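Probable ss-1,3-N-acetylglucosaminyltransferase (Staphylococcus aureus, PDB 6H4F) is a probable glycosyltransferase of family 2, in which a GT-A-type domain is followed by a largely helical TarS-type linker domain, modelled with the ligand FQ8. Local coordinates at residues Y170-L175 with F202-L207; T196-L201 with F245-E250; E250-I255 with K273-L278. All coordinates share one frame; numbering follows the deposited sequence.

Interaction 1 of 3, residues Y170-L175 with F202-L207; sequences YALSVL and FTIEFL. With FQ8 ([(2~{R},3~{S},4~{S})-2,3,4,5-tetrakis(oxidanyl)pentyl] [(2~{R},3~{R},4~{S})-2,3,4-tris(oxidanyl)-5-[oxidanyl-[(2~{R},3~{S},4~{S})-2,3,4-tris(oxidanyl)-5-phosphonooxy-pentoxy]phosphoryl]oxy-pentyl] hydrogen phosphate), chain M.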
loop_
_atom_site.group_PDB
_atom_site.type_symbol
_atom_site.label_atom_id
_atom_site.label_comp_id
_atom_site.label_asym_id
_atom_site.label_seq_id
_atom_site.Cartn_x
_atom_site.Cartn_y
_atom_site.Cartn_z
ATOM N N TYR A 170 -13.239 17.275 19.461
ATOM C CA TYR A 170 -14.153 16.999 18.376
ATOM C C TYR A 170 -15.346 17.981 18.366
ATOM O O TYR A 170 -16.283 17.814 17.574
ATOM C CB TYR A 170 -14.634 15.558 18.445
ATOM C CG TYR A 170 -13.549 14.549 18.158
ATOM C CD1 TYR A 170 -13.134 14.330 16.874
ATOM C CD2 TYR A 170 -12.954 13.799 19.164
ATOM C CE1 TYR A 170 -12.153 13.399 16.568
ATOM C CE2 TYR A 170 -11.964 12.873 18.893
ATOM C CZ TYR A 170 -11.561 12.666 17.585
ATOM O OH TYR A 170 -10.597 11.744 17.275
ATOM N N ALA A 171 -15.312 19.027 19.198
ATOM C CA ALA A 171 -16.405 20.023 19.230
ATOM C C ALA A 171 -15.804 21.411 19.469
ATOM O O ALA A 171 -15.971 21.992 20.559
ATOM C CB ALA A 171 -17.391 19.669 20.309
ATOM N N LEU A 172 -15.066 21.909 18.473
ATOM C CA LEU A 172 -14.240 23.098 18.629
ATOM C C LEU A 172 -14.877 24.354 18.006
ATOM O O LEU A 172 -14.204 25.380 17.924
ATOM C CB LEU A 172 -12.881 22.809 17.987
ATOM C CG LEU A 172 -11.973 21.867 18.761
ATOM C CD1 LEU A 172 -10.683 21.636 18.007
ATOM C CD2 LEU A 172 -11.660 22.386 20.152
ATOM N N SER A 173 -16.157 24.302 17.609
ATOM C CA SER A 173 -16.871 25.540 17.193
ATOM C C SER A 173 -16.861 26.537 18.360
ATOM O O SER A 173 -16.646 26.146 19.524
ATOM C CB SER A 173 -18.286 25.256 16.751
ATOM O OG SER A 173 -19.174 25.206 17.875
ATOM N N VAL A 174 -17.131 27.810 18.071
ATOM C CA VAL A 174 -17.286 28.813 19.134
ATOM C C VAL A 174 -18.764 29.002 19.496
ATOM O O VAL A 174 -19.104 29.962 20.175
ATOM C CB VAL A 174 -16.616 30.143 18.778
ATOM C CG1 VAL A 174 -15.117 29.987 18.677
ATOM C CG2 VAL A 174 -17.171 30.750 17.514
ATOM N N LEU A 175 -19.623 28.060 19.105
ATOM C CA LEU A 175 -21.065 28.143 19.392
ATOM C C LEU A 175 -21.314 27.618 20.811
ATOM O O LEU A 175 -21.937 26.567 21.035
ATOM C CB LEU A 175 -21.826 27.372 18.305
ATOM C CG LEU A 175 -21.412 27.731 16.879
ATOM C CD1 LEU A 175 -22.132 26.862 15.844
ATOM C CD2 LEU A 175 -21.639 29.220 16.597
ATOM N N PHE A 202 -9.478 29.682 18.129
ATOM C CA PHE A 202 -10.008 30.462 19.233
ATOM C C PHE A 202 -10.358 29.548 20.407
ATOM O O PHE A 202 -9.993 29.820 21.538
ATOM C CB PHE A 202 -11.231 31.264 18.795
ATOM C CG PHE A 202 -11.755 32.207 19.848
ATOM C CD1 PHE A 202 -12.641 31.777 20.815
ATOM C CD2 PHE A 202 -11.329 33.526 19.879
ATOM C CE1 PHE A 202 -13.113 32.653 21.786
ATOM C CE2 PHE A 202 -11.811 34.398 20.842
ATOM C CZ PHE A 202 -12.711 33.967 21.790
ATOM N N THR A 203 -11.097 28.474 20.129
ATOM C CA THR A 203 -11.557 27.560 21.169
ATOM C C THR A 203 -10.350 26.869 21.825
ATOM O O THR A 203 -10.326 26.678 23.044
ATOM C CB THR A 203 -12.560 26.556 20.603
ATOM O OG1 THR A 203 -13.648 27.301 20.043
ATOM C CG2 THR A 203 -13.073 25.607 21.654
ATOM N N ILE A 204 -9.354 26.499 21.009
ATOM C CA ILE A 204 -8.173 25.850 21.517
ATOM C C ILE A 204 -7.428 26.825 22.442
ATOM O O ILE A 204 -7.013 26.437 23.515
ATOM C CB ILE A 204 -7.273 25.346 20.362
ATOM C CG1 ILE A 204 -7.881 24.151 19.633
ATOM C CG2 ILE A 204 -5.871 25.056 20.851
ATOM C CD1 ILE A 204 -7.735 22.852 20.339
ATOM N N GLU A 205 -7.258 28.082 22.017
ATOM C CA GLU A 205 -6.544 29.074 22.823
ATOM C C GLU A 205 -7.286 29.224 24.155
ATOM O O GLU A 205 -6.671 29.298 25.211
ATOM C CB GLU A 205 -6.381 30.409 22.090
ATOM C CG GLU A 205 -5.256 30.396 21.071
ATOM C CD GLU A 205 -5.036 31.641 20.210
ATOM O OE1 GLU A 205 -5.946 32.443 20.082
ATOM O OE2 GLU A 205 -3.933 31.793 19.641
ATOM N N PHE A 206 -8.619 29.221 24.103
ATOM C CA PHE A 206 -9.412 29.385 25.302
ATOM C C PHE A 206 -9.214 28.184 26.235
ATOM O O PHE A 206 -8.957 28.368 27.447
ATOM C CB PHE A 206 -10.895 29.563 24.955
ATOM C CG PHE A 206 -11.725 30.004 26.130
ATOM C CD1 PHE A 206 -12.227 29.081 27.028
ATOM C CD2 PHE A 206 -11.964 31.347 26.355
ATOM C CE1 PHE A 206 -12.973 29.495 28.118
ATOM C CE2 PHE A 206 -12.718 31.764 27.435
ATOM C CZ PHE A 206 -13.215 30.835 28.323
ATOM N N LEU A 207 -9.357 26.969 25.682
ATOM C CA LEU A 207 -9.212 25.720 26.442
ATOM C C LEU A 207 -7.824 25.649 27.099
ATOM O O LEU A 207 -7.712 25.190 28.230
ATOM C CB LEU A 207 -9.397 24.509 25.524
ATOM C CG LEU A 207 -10.825 24.209 25.078
ATOM C CD1 LEU A 207 -10.829 23.191 23.950
ATOM C CD2 LEU A 207 -11.690 23.734 26.245
HETATM O OAN FQ8 M . -10.804 7.459 19.915
HETATM P PBL FQ8 M . -10.828 8.482 18.677
HETATM O OAO FQ8 M . -9.784 7.872 17.626
HETATM O OAA FQ8 M . -10.454 9.847 19.094
HETATM O OAX FQ8 M . -12.275 8.351 18.008
HETATM C CAS FQ8 M . -12.997 9.488 17.539
HETATM C CBE FQ8 M . -14.472 9.106 17.392
HETATM O OAG FQ8 M . -14.597 7.958 16.553
HETATM C CBJ FQ8 M . -15.276 10.272 16.807
HETATM O OAL FQ8 M . -14.515 10.996 15.839
HETATM C CBF FQ8 M . -15.648 11.206 17.948
HETATM O OAH FQ8 M . -16.562 10.521 18.800
HETATM C CAU FQ8 M . -16.283 12.487 17.394
HETATM O OAZ FQ8 M . -17.327 12.166 16.473
HETATM P PBN FQ8 M . -18.658 13.074 16.411
HETATM O OAQ FQ8 M . -19.063 13.332 17.940
HETATM O OAC FQ8 M . -19.743 12.402 15.665
HETATM O OBB FQ8 M . -18.240 14.496 15.807
HETATM C CAW FQ8 M . -17.678 14.579 14.496
HETATM C CBH FQ8 M . -16.984 15.929 14.283
HETATM O OAJ FQ8 M . -16.440 16.402 15.515
HETATM C CBK FQ8 M . -17.987 16.946 13.731
HETATM O OAM FQ8 M . -18.807 16.316 12.747
HETATM C CBG FQ8 M . -17.244 18.121 13.089
HETATM O OAI FQ8 M . -16.367 17.635 12.078
HETATM C CAV FQ8 M . -16.433 18.858 14.151
HETATM O OBA FQ8 M . -16.434 20.257 13.876
HETATM P PBM FQ8 M . -16.329 21.300 15.095
HETATM O OAP FQ8 M . -15.065 20.806 15.957
HETATM O OAB FQ8 M . -17.575 21.324 15.893
HETATM O OAY FQ8 M . -15.932 22.726 14.479
HETATM C CAT FQ8 M . -15.212 22.823 13.248
HETATM C CBD FQ8 M . -15.900 23.835 12.325
HETATM O OAF FQ8 M . -16.447 24.911 13.094
HETATM C CBI FQ8 M . -14.884 24.393 11.319
HETATM O OAK FQ8 M . -13.620 24.582 11.957
HETATM C CBC FQ8 M . -14.722 23.432 10.137
HETATM O OAE FQ8 M . -15.042 22.097 10.536
HETATM C CAR FQ8 M . -15.657 23.865 9.005
HETATM O OAD FQ8 M . -15.069 23.531 7.746
#
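Leu172 meets Thr203 through both its backbone and its side chain. Thr203 OG1 lies 2.9 Å from Leu172 O, but its one proton may go instead to Asp199 O in the preceding helical turn. OG1 anti to the carbonyl carbon (chi1 -58°) places the hydroxyl of Thr203 next to the carbonyl of Leu172, while CG2 touches Leu172 CD2 at 3.8 Å. Leu172 has CG beside its backbone N (chi1 -73°) and an extended end, which sends both methyls to the helix: CD1 sits 4.0 Å from Ile204 CD1, and CD2 packs on Leu207 CD1. Val174 CG1 lies 3.7 Å from Phe202 CD1, the two side chains crossing at about a right angle. Ser173 OG accepts from Leu175 N in an ST turn. On the ligand side, Leu172 N gives FQ8 OAP a nearly straight bond of 2.7 Å, and Tyr170 OH donates to OAA. Phe202 also stacks on Phe190 and meets Phe178 edge-to-face, Ser173 touches Tyr139 of strand 134-142, and helix 264-281 packs against Tyr170 and Leu172.

Interaction 2 of 3, residues T196-L201 with F245-E250; sequences TAEDQL and FATINE. With FQ8 ([(2~{R},3~{S},4~{S})-2,3,4,5-tetrakis(oxidanyl)pentyl] [(2~{R},3~{R},4~{S})-2,3,4-tris(oxidanyl)-5-[oxidanyl-[(2~{R},3~{S},4~{S})-2,3,4-tris(oxidanyl)-5-phosphonooxy-pentoxy]phosphoryl]oxy-pentyl] hydrogen phosphate), chain M.
Thr247, Leu201 and Glu250 carry this contact, in which the start of helix 198-207 lies against helix 242-256. Thr247 turns its methyl to the helix start: CG2 stands anti to the backbone N and comes 3.6 Å from Ala197 O and 3.9 Å from Ala197 CB. Ala197, at the N-cap position, points its CB at the neighbouring helix. The other branch of Thr247 behaves differently. OG1 lies 3.4 Å from Glu198 OE1, yet the hydrogen bonds of these two groups are made with other residues: Ser194 N binds Glu198 OE1, while Ser194 OG and Gln243 O pair with Thr247 OG1. One turn on, Leu201, with CG anti to its backbone N (chi1 171°), turns both methyls to the stem of Glu250: CD1 and CD2 are each 3.8 Å from Glu250 CB. The carboxylate of Glu250 bends away from the contact, towards a long, weak ion pair with Lys253. Asp199 and Gln200, in the first turn of helix 198-207, bind FQ8. Asp199 OD1 accepts from FQ8 OAK at 3.0 Å, OD2 makes a very short bond to OAF, and Gln200 NE2 donates to OAK at 3.1 Å. Chemically, then, the two segments meet mainly through methyl and methylene groups and the Ala197 carbonyl, the polar ends of Glu198 and Thr247 both being hydrogen-bonded to Ser194; the polar side chains that bind the ligand, Asp199 and Gln200, belong to the same helix start.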
loop_
_atom_site.group_PDB
_atom_site.type_symbol
_atom_site.label_atom_id
_atom_site.label_comp_id
_atom_site.label_asym_id
_atom_site.label_seq_id
_atom_site.Cartn_x
_atom_site.Cartn_y
_atom_site.Cartn_z
ATOM N N THR A 196 -10.632 29.529 7.207
ATOM C CA THR A 196 -11.037 28.253 7.762
ATOM C C THR A 196 -10.212 27.960 9.034
ATOM O O THR A 196 -9.024 28.300 9.132
ATOM C CB THR A 196 -10.946 27.204 6.643
ATOM O OG1 THR A 196 -11.057 25.913 7.239
ATOM C CG2 THR A 196 -9.667 27.292 5.837
ATOM N N ALA A 197 -10.893 27.376 10.026
ATOM C CA ALA A 197 -10.290 26.797 11.253
ATOM C C ALA A 197 -9.928 27.879 12.282
ATOM O O ALA A 197 -9.360 27.553 13.318
ATOM C CB ALA A 197 -9.083 25.944 10.918
ATOM N N GLU A 198 -10.274 29.146 12.039
ATOM C CA GLU A 198 -9.946 30.233 12.961
ATOM C C GLU A 198 -10.805 30.109 14.224
ATOM O O GLU A 198 -10.395 30.545 15.304
ATOM C CB GLU A 198 -10.143 31.604 12.316
ATOM C CG GLU A 198 -9.213 31.891 11.150
ATOM C CD GLU A 198 -7.738 32.110 11.471
ATOM O OE1 GLU A 198 -6.987 32.476 10.539
ATOM O OE2 GLU A 198 -7.331 31.924 12.639
ATOM N N ASP A 199 -11.982 29.505 14.082
ATOM C CA ASP A 199 -12.851 29.243 15.207
ATOM C C ASP A 199 -12.227 28.145 16.082
ATOM O O ASP A 199 -12.224 28.269 17.298
ATOM C CB ASP A 199 -14.269 28.913 14.738
ATOM C CG ASP A 199 -14.370 27.685 13.847
ATOM O OD1 ASP A 199 -13.377 27.380 13.124
ATOM O OD2 ASP A 199 -15.441 27.034 13.890
ATOM N N GLN A 200 -11.682 27.090 15.463
ATOM C CA GLN A 200 -10.982 26.046 16.215
ATOM C C GLN A 200 -9.840 26.670 17.027
ATOM O O GLN A 200 -9.649 26.343 18.205
ATOM C CB GLN A 200 -10.389 24.968 15.314
ATOM C CG GLN A 200 -11.411 24.092 14.609
ATOM C CD GLN A 200 -10.710 23.041 13.776
ATOM O OE1 GLN A 200 -9.858 22.291 14.258
ATOM N NE2 GLN A 200 -11.020 23.020 12.485
ATOM N N LEU A 201 -9.082 27.572 16.399
ATOM C CA LEU A 201 -7.921 28.142 17.049
ATOM C C LEU A 201 -8.373 28.940 18.272
ATOM O O LEU A 201 -7.733 28.890 19.334
ATOM C CB LEU A 201 -7.134 29.016 16.072
ATOM C CG LEU A 201 -6.010 29.838 16.692
ATOM C CD1 LEU A 201 -4.993 28.950 17.406
ATOM C CD2 LEU A 201 -5.315 30.685 15.637
ATOM N N PHE A 245 -2.767 25.702 6.942
ATOM C CA PHE A 245 -1.781 24.987 7.731
ATOM C C PHE A 245 -1.036 25.943 8.669
ATOM O O PHE A 245 -0.535 25.503 9.692
ATOM C CB PHE A 245 -0.866 24.133 6.849
ATOM C CG PHE A 245 -1.540 22.868 6.401
ATOM C CD1 PHE A 245 -1.914 21.914 7.318
ATOM C CD2 PHE A 245 -1.849 22.658 5.071
ATOM C CE1 PHE A 245 -2.568 20.758 6.920
ATOM C CE2 PHE A 245 -2.498 21.495 4.669
ATOM C CZ PHE A 245 -2.863 20.553 5.590
ATOM N N ALA A 246 -1.013 27.235 8.360
ATOM C CA ALA A 246 -0.492 28.238 9.305
ATOM C C ALA A 246 -1.411 28.314 10.530
ATOM O O ALA A 246 -0.941 28.470 11.641
ATOM C CB ALA A 246 -0.350 29.591 8.650
ATOM N N THR A 247 -2.715 28.183 10.315
ATOM C CA THR A 247 -3.674 28.156 11.409
ATOM C C THR A 247 -3.495 26.873 12.233
ATOM O O THR A 247 -3.487 26.924 13.452
ATOM C CB THR A 247 -5.103 28.322 10.881
ATOM O OG1 THR A 247 -5.148 29.581 10.229
ATOM C CG2 THR A 247 -6.141 28.276 11.968
ATOM N N ILE A 248 -3.352 25.730 11.566
ATOM C CA ILE A 248 -3.137 24.457 12.249
ATOM C C ILE A 248 -1.856 24.561 13.087
ATOM O O ILE A 248 -1.827 24.118 14.220
ATOM C CB ILE A 248 -3.089 23.271 11.274
ATOM C CG1 ILE A 248 -4.408 23.117 10.499
ATOM C CG2 ILE A 248 -2.706 21.988 11.987
ATOM C CD1 ILE A 248 -5.628 23.068 11.329
ATOM N N ASN A 249 -0.820 25.173 12.529
ATOM C CA ASN A 249 0.429 25.389 13.217
ATOM C C ASN A 249 0.174 26.164 14.519
ATOM O O ASN A 249 0.748 25.825 15.555
ATOM C CB ASN A 249 1.453 26.074 12.313
ATOM C CG ASN A 249 2.779 26.311 12.990
ATOM O OD1 ASN A 249 3.203 27.458 13.142
ATOM N ND2 ASN A 249 3.414 25.241 13.434
ATOM N N GLU A 250 -0.698 27.179 14.481
ATOM C CA GLU A 250 -1.003 27.986 15.671
ATOM C C GLU A 250 -1.717 27.137 16.727
ATOM O O GLU A 250 -1.541 27.365 17.913
ATOM C CB GLU A 250 -1.870 29.197 15.332
ATOM C CG GLU A 250 -1.142 30.286 14.548
ATOM C CD GLU A 250 0.099 30.856 15.219
ATOM O OE1 GLU A 250 0.032 31.178 16.430
ATOM O OE2 GLU A 250 1.137 30.969 14.528
HETATM O OAN FQ8 M . -10.804 7.459 19.915
HETATM P PBL FQ8 M . -10.828 8.482 18.677
HETATM O OAO FQ8 M . -9.784 7.872 17.626
HETATM O OAA FQ8 M . -10.454 9.847 19.094
HETATM O OAX FQ8 M . -12.275 8.351 18.008
HETATM C CAS FQ8 M . -12.997 9.488 17.539
HETATM C CBE FQ8 M . -14.472 9.106 17.392
HETATM O OAG FQ8 M . -14.597 7.958 16.553
HETATM C CBJ FQ8 M . -15.276 10.272 16.807
HETATM O OAL FQ8 M . -14.515 10.996 15.839
HETATM C CBF FQ8 M . -15.648 11.206 17.948
HETATM O OAH FQ8 M . -16.562 10.521 18.800
HETATM C CAU FQ8 M . -16.283 12.487 17.394
HETATM O OAZ FQ8 M . -17.327 12.166 16.473
HETATM P PBN FQ8 M . -18.658 13.074 16.411
HETATM O OAQ FQ8 M . -19.063 13.332 17.940
HETATM O OAC FQ8 M . -19.743 12.402 15.665
HETATM O OBB FQ8 M . -18.240 14.496 15.807
HETATM C CAW FQ8 M . -17.678 14.579 14.496
HETATM C CBH FQ8 M . -16.984 15.929 14.283
HETATM O OAJ FQ8 M . -16.440 16.402 15.515
HETATM C CBK FQ8 M . -17.987 16.946 13.731
HETATM O OAM FQ8 M . -18.807 16.316 12.747
HETATM C CBG FQ8 M . -17.244 18.121 13.089
HETATM O OAI FQ8 M . -16.367 17.635 12.078
HETATM C CAV FQ8 M . -16.433 18.858 14.151
HETATM O OBA FQ8 M . -16.434 20.257 13.876
HETATM P PBM FQ8 M . -16.329 21.300 15.095
HETATM O OAP FQ8 M . -15.065 20.806 15.957
HETATM O OAB FQ8 M . -17.575 21.324 15.893
HETATM O OAY FQ8 M . -15.932 22.726 14.479
HETATM C CAT FQ8 M . -15.212 22.823 13.248
HETATM C CBD FQ8 M . -15.900 23.835 12.325
HETATM O OAF FQ8 M . -16.447 24.911 13.094
HETATM C CBI FQ8 M . -14.884 24.393 11.319
HETATM O OAK FQ8 M . -13.620 24.582 11.957
HETATM C CBC FQ8 M . -14.722 23.432 10.137
HETATM O OAE FQ8 M . -15.042 22.097 10.536
HETATM C CAR FQ8 M . -15.657 23.865 9.005
HETATM O OAD FQ8 M . -15.069 23.531 7.746
#

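Interaction 3 of 3, residues E250-I255 with K273-L278; sequences EIYKAI and KYTTRL. With FQ8 ([(2~{R},3~{S},4~{S})-2,3,4,5-tetrakis(oxidanyl)pentyl] [(2~{R},3~{R},4~{S})-2,3,4-tris(oxidanyl)-5-[oxidanyl-[(2~{R},3~{S},4~{S})-2,3,4-tris(oxidanyl)-5-phosphonooxy-pentoxy]phosphoryl]oxy-pentyl] hydrogen phosphate), chain M.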
loop_
_atom_site.group_PDB
_atom_site.type_symbol
_atom_site.label_atom_id
_atom_site.label_comp_id
_atom_site.label_asym_id
_atom_site.label_seq_id
_atom_site.Cartn_x
_atom_site.Cartn_y
_atom_site.Cartn_z
ATOM N N GLU A 250 -0.698 27.179 14.481
ATOM C CA GLU A 250 -1.003 27.986 15.671
ATOM C C GLU A 250 -1.717 27.137 16.727
ATOM O O GLU A 250 -1.541 27.365 17.913
ATOM C CB GLU A 250 -1.870 29.197 15.332
ATOM C CG GLU A 250 -1.142 30.286 14.548
ATOM C CD GLU A 250 0.099 30.856 15.219
ATOM O OE1 GLU A 250 0.032 31.178 16.430
ATOM O OE2 GLU A 250 1.137 30.969 14.528
ATOM N N ILE A 251 -2.531 26.172 16.302
ATOM C CA ILE A 251 -3.220 25.281 17.233
ATOM C C ILE A 251 -2.191 24.477 18.032
ATOM O O ILE A 251 -2.254 24.419 19.260
ATOM C CB ILE A 251 -4.231 24.392 16.488
ATOM C CG1 ILE A 251 -5.447 25.224 16.061
ATOM C CG2 ILE A 251 -4.630 23.190 17.328
ATOM C CD1 ILE A 251 -6.418 24.492 15.144
ATOM N N TYR A 252 -1.229 23.861 17.338
ATOM C CA TYR A 252 -0.207 23.080 18.017
ATOM C C TYR A 252 0.629 23.971 18.941
ATOM O O TYR A 252 0.956 23.564 20.055
ATOM C CB TYR A 252 0.657 22.315 17.016
ATOM C CG TYR A 252 -0.022 21.116 16.385
ATOM C CD1 TYR A 252 -0.336 19.992 17.113
ATOM C CD2 TYR A 252 -0.324 21.107 15.036
ATOM C CE1 TYR A 252 -0.929 18.887 16.525
ATOM C CE2 TYR A 252 -0.906 20.006 14.426
ATOM C CZ TYR A 252 -1.203 18.890 15.168
ATOM O OH TYR A 252 -1.764 17.807 14.547
ATOM N N LYS A 253 0.959 25.184 18.495
ATOM C CA LYS A 253 1.734 26.118 19.332
ATOM C C LYS A 253 0.963 26.442 20.618
ATOM O O LYS A 253 1.544 26.485 21.677
ATOM C CB LYS A 253 2.098 27.402 18.573
ATOM C CG LYS A 253 3.377 27.283 17.753
ATOM C CD LYS A 253 3.543 28.344 16.675
ATOM C CE LYS A 253 3.546 29.766 17.201
ATOM N NZ LYS A 253 4.337 30.705 16.358
ATOM N N ALA A 254 -0.348 26.654 20.514
ATOM C CA ALA A 254 -1.152 26.979 21.684
ATOM C C ALA A 254 -1.112 25.823 22.698
ATOM O O ALA A 254 -1.055 26.056 23.887
ATOM C CB ALA A 254 -2.568 27.303 21.279
ATOM N N ILE A 255 -1.145 24.579 22.222
ATOM C CA ILE A 255 -1.115 23.417 23.108
ATOM C C ILE A 255 0.232 23.380 23.827
ATOM O O ILE A 255 0.286 23.227 25.034
ATOM C CB ILE A 255 -1.392 22.121 22.326
ATOM C CG1 ILE A 255 -2.845 22.076 21.847
ATOM C CG2 ILE A 255 -1.035 20.892 23.143
ATOM C CD1 ILE A 255 -3.153 20.998 20.856
ATOM N N LYS A 273 -4.083 13.897 20.238
ATOM C CA LYS A 273 -5.517 13.860 20.062
ATOM C C LYS A 273 -5.906 14.853 18.951
ATOM O O LYS A 273 -6.750 14.530 18.130
ATOM C CB LYS A 273 -6.250 14.157 21.372
ATOM C CG LYS A 273 -7.774 14.117 21.276
ATOM C CD LYS A 273 -8.385 12.816 20.768
ATOM C CE LYS A 273 -8.178 11.680 21.745
ATOM N NZ LYS A 273 -8.506 10.366 21.129
ATOM N N TYR A 274 -5.290 16.044 18.914
ATOM C CA TYR A 274 -5.629 16.992 17.854
ATOM C C TYR A 274 -5.264 16.372 16.496
ATOM O O TYR A 274 -6.038 16.476 15.553
ATOM C CB TYR A 274 -5.023 18.398 18.015
ATOM C CG TYR A 274 -5.605 19.309 16.966
ATOM C CD1 TYR A 274 -6.880 19.833 17.103
ATOM C CD2 TYR A 274 -4.964 19.491 15.755
ATOM C CE1 TYR A 274 -7.473 20.575 16.096
ATOM C CE2 TYR A 274 -5.553 20.214 14.727
ATOM C CZ TYR A 274 -6.814 20.750 14.893
ATOM O OH TYR A 274 -7.391 21.448 13.872
ATOM N N THR A 275 -4.102 15.713 16.412
ATOM C CA THR A 275 -3.662 15.087 15.179
ATOM C C THR A 275 -4.717 14.079 14.709
ATOM O O THR A 275 -5.063 14.035 13.524
ATOM C CB THR A 275 -2.285 14.422 15.338
ATOM O OG1 THR A 275 -1.335 15.427 15.695
ATOM C CG2 THR A 275 -1.843 13.724 14.075
ATOM N N THR A 276 -5.234 13.276 15.638
ATOM C CA THR A 276 -6.254 12.299 15.319
ATOM C C THR A 276 -7.485 13.004 14.732
ATOM O O THR A 276 -8.001 12.576 13.689
ATOM C CB THR A 276 -6.640 11.460 16.543
ATOM O OG1 THR A 276 -5.466 10.841 17.075
ATOM C CG2 THR A 276 -7.673 10.400 16.211
ATOM N N ARG A 277 -7.938 14.081 15.392
ATOM C CA ARG A 277 -9.115 14.813 14.959
ATOM C C ARG A 277 -8.887 15.377 13.545
ATOM O O ARG A 277 -9.776 15.324 12.696
ATOM C CB ARG A 277 -9.481 15.932 15.939
ATOM C CG ARG A 277 -10.609 16.837 15.441
ATOM C CD ARG A 277 -10.180 18.248 15.019
ATOM N NE ARG A 277 -11.107 18.895 14.099
ATOM C CZ ARG A 277 -12.282 19.434 14.448
ATOM N NH1 ARG A 277 -12.756 19.319 15.690
ATOM N NH2 ARG A 277 -12.994 20.093 13.551
ATOM N N LEU A 278 -7.676 15.897 13.314
ATOM C CA LEU A 278 -7.291 16.466 12.037
ATOM C C LEU A 278 -7.354 15.395 10.939
ATOM O O LEU A 278 -7.824 15.669 9.832
ATOM C CB LEU A 278 -5.887 17.044 12.181
ATOM C CG LEU A 278 -5.295 17.706 10.940
ATOM C CD1 LEU A 278 -6.156 18.891 10.504
ATOM C CD2 LEU A 278 -3.871 18.171 11.222
HETATM O OAN FQ8 M . -10.804 7.459 19.915
HETATM P PBL FQ8 M . -10.828 8.482 18.677
HETATM O OAO FQ8 M . -9.784 7.872 17.626
HETATM O OAA FQ8 M . -10.454 9.847 19.094
HETATM O OAX FQ8 M . -12.275 8.351 18.008
HETATM C CAS FQ8 M . -12.997 9.488 17.539
HETATM C CBE FQ8 M . -14.472 9.106 17.392
HETATM O OAG FQ8 M . -14.597 7.958 16.553
HETATM C CBJ FQ8 M . -15.276 10.272 16.807
HETATM O OAL FQ8 M . -14.515 10.996 15.839
HETATM C CBF FQ8 M . -15.648 11.206 17.948
HETATM O OAH FQ8 M . -16.562 10.521 18.800
HETATM C CAU FQ8 M . -16.283 12.487 17.394
HETATM O OAZ FQ8 M . -17.327 12.166 16.473
HETATM P PBN FQ8 M . -18.658 13.074 16.411
HETATM O OAQ FQ8 M . -19.063 13.332 17.940
HETATM O OAC FQ8 M . -19.743 12.402 15.665
HETATM O OBB FQ8 M . -18.240 14.496 15.807
HETATM C CAW FQ8 M . -17.678 14.579 14.496
HETATM C CBH FQ8 M . -16.984 15.929 14.283
HETATM O OAJ FQ8 M . -16.440 16.402 15.515
HETATM C CBK FQ8 M . -17.987 16.946 13.731
HETATM O OAM FQ8 M . -18.807 16.316 12.747
HETATM C CBG FQ8 M . -17.244 18.121 13.089
HETATM O OAI FQ8 M . -16.367 17.635 12.078
HETATM C CAV FQ8 M . -16.433 18.858 14.151
HETATM O OBA FQ8 M . -16.434 20.257 13.876
HETATM P PBM FQ8 M . -16.329 21.300 15.095
HETATM O OAP FQ8 M . -15.065 20.806 15.957
HETATM O OAB FQ8 M . -17.575 21.324 15.893
HETATM O OAY FQ8 M . -15.932 22.726 14.479
HETATM C CAT FQ8 M . -15.212 22.823 13.248
HETATM C CBD FQ8 M . -15.900 23.835 12.325
HETATM O OAF FQ8 M . -16.447 24.911 13.094
HETATM C CBI FQ8 M . -14.884 24.393 11.319
HETATM O OAK FQ8 M . -13.620 24.582 11.957
HETATM C CBC FQ8 M . -14.722 23.432 10.137
HETATM O OAE FQ8 M . -15.042 22.097 10.536
HETATM C CAR FQ8 M . -15.657 23.865 9.005
HETATM O OAD FQ8 M . -15.069 23.531 7.746
#
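The ring of Tyr274 is met on a face by Ile251 and at an edge by Tyr252. Ile251 CG2 stands 3.8 Å from the Tyr274 ring centroid, almost exactly on the ring normal, a CH-pi contact; its other branch brings CD1 to 3.8 Å from Tyr274 CZ. Tyr252 and Tyr274 form a T-shaped pair, planes at 89° and centroids 5.6 Å apart, with the edge of Tyr274 directed at the face of Tyr252. Tyr252 OH, at the edge of the Tyr274 ring, is hydrogen-bonded to Thr275 OG1, 2.7 Å away and near the plane of the Tyr252 ring; either hydroxyl may donate. Tyr274 CG is anti to its backbone N (chi1 -172°), which helps turn a ring face to Ile251 CG2, and Tyr274 OH is hydrogen-bonded to Gln200 OE1, the acceptor. From the same helix, Lys273 NZ reaches FQ8 OAA at 2.9 Å and Arg277 NH1 reaches OAP at 2.8 Å. The helix segments run antiparallel at 159°, axes 11.5 Å apart: a helical hairpin of the TarS-type linker domain, bordering the site of FQ8.

Along the chain, interaction 1 comes first, closing a loop of 26 residues between 170-175 and 202-207. Interaction 2 opens inside that interval, at 196-201, and closes at 245-250 after 43 residues, so the two cross. Interaction 3 follows in series, beginning at Glu250, which it shares with interaction 2, and spanning 17 residues that include the turn between the consecutive helices 242-256 and 264-281. Helix 198-207 serves interactions 1 and 2, and helix 242-256 serves interactions 2 and 3. A probable hydrogen bond from Tyr274 OH to Gln200 OE1 joins interactions 2 and 3, while Leu172 packs on Tyr274 and Tyr170 on Thr276. All three contacts touch FQ8, tying the glycosyltransferase-family loop to the linker helices around one ligand.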